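Local coordinates for protein Poly(A) ribonuclease pop2 (PDB 3G0Z) that removes poly(A) tails from mRNA as the catalytic 3'-exoribonuclease of the CCR4-NOT complex, using divalent metal ions, at residues Val48-Glu53 with Gly170-Tyr175. Sequence-based numbering, arbitrary orientation.
Sequences VSMDTE and GYDFAY. With ZN (zinc ion), chain B.
T52 and D172 are joined by the single hydrogen bond between strand 48-53 and helix 170-175. The T52 hydroxyl donates to the carboxylate: OG1 lies 2.7 Å from D172 OD1. It comes from above the carboxylate plane, 42° out of it. The T52 methyl CG2 also rests against the carboxylate, 3.6 Å from D172 OD1. The other branch, D172 OD2, lies over the strand backbone, 3.6 Å from D51 CA.

Apolar contacts come from M50. Its chain is extended to the sulfur and then bends at chi3 (41°). The bend brings CE to 3.7 Å from D172 CB and 3.9 Å from F173 CE1. The methyl group approaches the F173 ring obliquely. Strand 163-166 borders the same place, with T166 touching both M50 and F173.

D51 and E53 leave the strand on the side away from the helix, and their carboxylates reach the zinc ion. D51 OD2 is 2.2 Å from the zinc, and E53 OE2 is a longer ligand at 2.7 Å. A zinc-bound water donates to D51 OD1. D241 completes the protein ligands, and a manganese ion lies close to D51. D51 OD1 and D172 OD2 also approach each other, as two carboxylates beside the metal centre.

The T52 hydroxyl would probably lose its acceptor, and the site one carboxylate of its magnesium-binding set, if D172 were replaced by an alanine.

Strand and helix cross almost at right angles, at 87°. The arrangement is the acidic two-metal centre of a DEDD-type exonuclease with an RNase H-like fold: D51 and E53 come from the strand, D172 from the helix and D241 from helix 238-257.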
ATOM      1  N   VAL A  48       8.609   2.701   5.823  1.00 24.26           N
ATOM      2  CA  VAL A  48       8.011   2.649   4.484  1.00 25.02           C
ATOM      3  C   VAL A  48       6.500   2.820   4.578  1.00 23.73           C
ATOM      4  O   VAL A  48       5.824   2.024   5.229  1.00 26.39           O
ATOM      5  CB  VAL A  48       8.321   1.306   3.761  1.00 23.84           C
ATOM      6  CG1 VAL A  48       7.742   1.297   2.355  1.00 26.62           C
ATOM      7  CG2 VAL A  48       9.835   1.050   3.719  1.00 25.54           C
ATOM      8  N   SER A  49       5.970   3.851   3.932  1.00 22.52           N
ATOM      9  CA  SER A  49       4.520   4.007   3.828  1.00 25.46           C
ATOM     10  C   SER A  49       4.052   3.591   2.445  1.00 25.03           C
ATOM     11  O   SER A  49       4.623   3.987   1.426  1.00 27.85           O
ATOM     12  CB  SER A  49       4.086   5.448   4.132  1.00 26.01           C
ATOM     13  OG  SER A  49       4.463   5.797   5.455  1.00 33.92           O
ATOM     14  N   MET A  50       3.004   2.789   2.403  1.00 24.49           N
ATOM     15  CA  MET A  50       2.552   2.281   1.129  1.00 26.71           C
ATOM     16  C   MET A  50       1.070   2.533   0.867  1.00 25.74           C
ATOM     17  O   MET A  50       0.253   2.564   1.781  1.00 26.10           O
ATOM     18  CB  MET A  50       2.818   0.793   1.026  1.00 29.27           C
ATOM     19  CG  MET A  50       2.086   0.184  -0.160  1.00 33.05           C
ATOM     20  SD  MET A  50       2.190  -1.599  -0.220  1.00 42.79           S
ATOM     21  CE  MET A  50       1.989  -2.039   1.497  1.00 26.45           C
ATOM     22  N   ASP A  51       0.747   2.697  -0.408  1.00 26.84           N
ATOM     23  CA  ASP A  51      -0.621   2.706  -0.854  1.00 26.87           C
ATOM     24  C   ASP A  51      -0.707   1.990  -2.218  1.00 30.47           C
ATOM     25  O   ASP A  51       0.307   1.863  -2.921  1.00 28.87           O
ATOM     26  CB  ASP A  51      -1.106   4.132  -0.978  1.00 27.72           C
ATOM     27  CG  ASP A  51      -2.512   4.194  -1.487  1.00 36.44           C
ATOM     28  OD1 ASP A  51      -3.410   3.805  -0.723  1.00 34.87           O
ATOM     29  OD2 ASP A  51      -2.709   4.584  -2.656  1.00 35.79           O
ATOM     30  N   THR A  52      -1.889   1.490  -2.577  1.00 30.44           N
ATOM     31  CA  THR A  52      -2.074   0.794  -3.863  1.00 32.37           C
ATOM     32  C   THR A  52      -3.316   1.287  -4.595  1.00 33.98           C
ATOM     33  O   THR A  52      -4.264   1.727  -3.961  1.00 33.28           O
ATOM     34  CB  THR A  52      -2.219  -0.750  -3.697  1.00 32.76           C
ATOM     35  OG1 THR A  52      -3.398  -1.049  -2.939  1.00 36.66           O
ATOM     36  CG2 THR A  52      -1.004  -1.355  -3.001  1.00 34.50           C
ATOM     37  N   GLU A  53      -3.289   1.236  -5.927  1.00 28.59           N
ATOM     38  CA  GLU A  53      -4.486   1.455  -6.737  1.00 31.67           C
ATOM     39  C   GLU A  53      -4.719   0.208  -7.571  1.00 30.20           C
ATOM     40  O   GLU A  53      -3.814  -0.262  -8.267  1.00 27.39           O
ATOM     41  CB  GLU A  53      -4.333   2.658  -7.679  1.00 32.09           C
ATOM     42  CG  GLU A  53      -4.227   3.989  -6.979  1.00 38.94           C
ATOM     43  CD  GLU A  53      -5.495   4.355  -6.211  1.00 45.34           C
ATOM     44  OE1 GLU A  53      -6.432   3.535  -6.131  1.00 44.60           O
ATOM     45  OE2 GLU A  53      -5.546   5.479  -5.676  1.00 52.78           O
ATOM     46  N   GLY A 170      -5.206  -4.747   4.499  1.00 37.19           N
ATOM     47  CA  GLY A 170      -5.427  -6.072   3.950  1.00 38.24           C
ATOM     48  C   GLY A 170      -5.110  -6.087   2.463  1.00 34.66           C
ATOM     49  O   GLY A 170      -4.364  -6.929   1.974  1.00 36.41           O
ATOM     50  N   TYR A 171      -5.664  -5.122   1.750  1.00 34.46           N
ATOM     51  CA  TYR A 171      -5.528  -5.058   0.311  1.00 36.83           C
ATOM     52  C   TYR A 171      -4.103  -4.769  -0.122  1.00 36.64           C
ATOM     53  O   TYR A 171      -3.578  -5.420  -1.026  1.00 35.35           O
ATOM     54  CB  TYR A 171      -6.476  -4.012  -0.254  1.00 39.01           C
ATOM     55  CG  TYR A 171      -7.835  -4.573  -0.612  1.00 43.22           C
ATOM     56  CD1 TYR A 171      -8.924  -4.416   0.240  1.00 43.74           C
ATOM     57  CD2 TYR A 171      -8.023  -5.274  -1.796  1.00 39.51           C
ATOM     58  CE1 TYR A 171     -10.162  -4.934  -0.085  1.00 46.16           C
ATOM     59  CE2 TYR A 171      -9.262  -5.786  -2.132  1.00 44.47           C
ATOM     60  CZ  TYR A 171     -10.328  -5.615  -1.273  1.00 45.42           C
ATOM     61  OH  TYR A 171     -11.564  -6.133  -1.607  1.00 45.57           O
ATOM     62  N   ASP A 172      -3.479  -3.797   0.528  1.00 33.79           N
ATOM     63  CA  ASP A 172      -2.108  -3.414   0.199  1.00 34.24           C
ATOM     64  C   ASP A 172      -1.133  -4.574   0.377  1.00 33.53           C
ATOM     65  O   ASP A 172      -0.400  -4.931  -0.556  1.00 32.23           O
ATOM     66  CB  ASP A 172      -1.662  -2.217   1.050  1.00 32.26           C
ATOM     67  CG  ASP A 172      -2.383  -0.927   0.669  1.00 32.86           C
ATOM     68  OD1 ASP A 172      -3.269  -0.971  -0.209  1.00 37.31           O
ATOM     69  OD2 ASP A 172      -2.067   0.132   1.250  1.00 36.83           O
ATOM     70  N   PHE A 173      -1.102  -5.162   1.567  1.00 28.43           N
ATOM     71  CA  PHE A 173      -0.160  -6.252   1.797  1.00 31.99           C
ATOM     72  C   PHE A 173      -0.497  -7.467   0.918  1.00 31.75           C
ATOM     73  O   PHE A 173       0.391  -8.136   0.422  1.00 31.39           O
ATOM     74  CB  PHE A 173      -0.102  -6.649   3.267  1.00 30.43           C
ATOM     75  CG  PHE A 173       0.566  -5.635   4.152  1.00 29.88           C
ATOM     76  CD1 PHE A 173       1.843  -5.176   3.867  1.00 29.41           C
ATOM     77  CD2 PHE A 173      -0.073  -5.163   5.287  1.00 34.60           C
ATOM     78  CE1 PHE A 173       2.461  -4.253   4.697  1.00 30.26           C
ATOM     79  CE2 PHE A 173       0.547  -4.239   6.133  1.00 33.83           C
ATOM     80  CZ  PHE A 173       1.814  -3.787   5.830  1.00 30.16           C
ATOM     81  N   ALA A 174      -1.783  -7.745   0.734  1.00 31.05           N
ATOM     82  CA  ALA A 174      -2.213  -8.857  -0.109  1.00 32.23           C
ATOM     83  C   ALA A 174      -1.666  -8.752  -1.534  1.00 31.08           C
ATOM     84  O   ALA A 174      -1.209  -9.753  -2.104  1.00 30.04           O
ATOM     85  CB  ALA A 174      -3.743  -8.970  -0.126  1.00 30.31           C
ATOM     86  N   TYR A 175      -1.711  -7.555  -2.116  1.00 27.28           N
ATOM     87  CA  TYR A 175      -1.156  -7.370  -3.453  1.00 29.33           C
ATOM     88  C   TYR A 175       0.347  -7.590  -3.482  1.00 30.87           C
ATOM     89  O   TYR A 175       0.874  -8.145  -4.445  1.00 31.07           O
ATOM     90  CB  TYR A 175      -1.501  -5.995  -4.037  1.00 29.87           C
ATOM     91  CG  TYR A 175      -2.764  -6.019  -4.856  1.00 32.39           C
ATOM     92  CD1 TYR A 175      -3.940  -5.417  -4.393  1.00 32.61           C
ATOM     93  CD2 TYR A 175      -2.796  -6.679  -6.088  1.00 32.46           C
ATOM     94  CE1 TYR A 175      -5.123  -5.458  -5.158  1.00 33.56           C
ATOM     95  CE2 TYR A 175      -3.960  -6.719  -6.857  1.00 31.57           C
ATOM     96  CZ  TYR A 175      -5.125  -6.114  -6.378  1.00 33.64           C
ATOM     97  OH  TYR A 175      -6.274  -6.160  -7.142  1.00 31.69           O
TER
HETATM   98 ZN    ZN B 333      -4.845   5.126  -3.108  1.00 61.31          ZN
HETATM   99  O   HOH W   1      -6.041   3.419  -1.702  1.00 52.12           O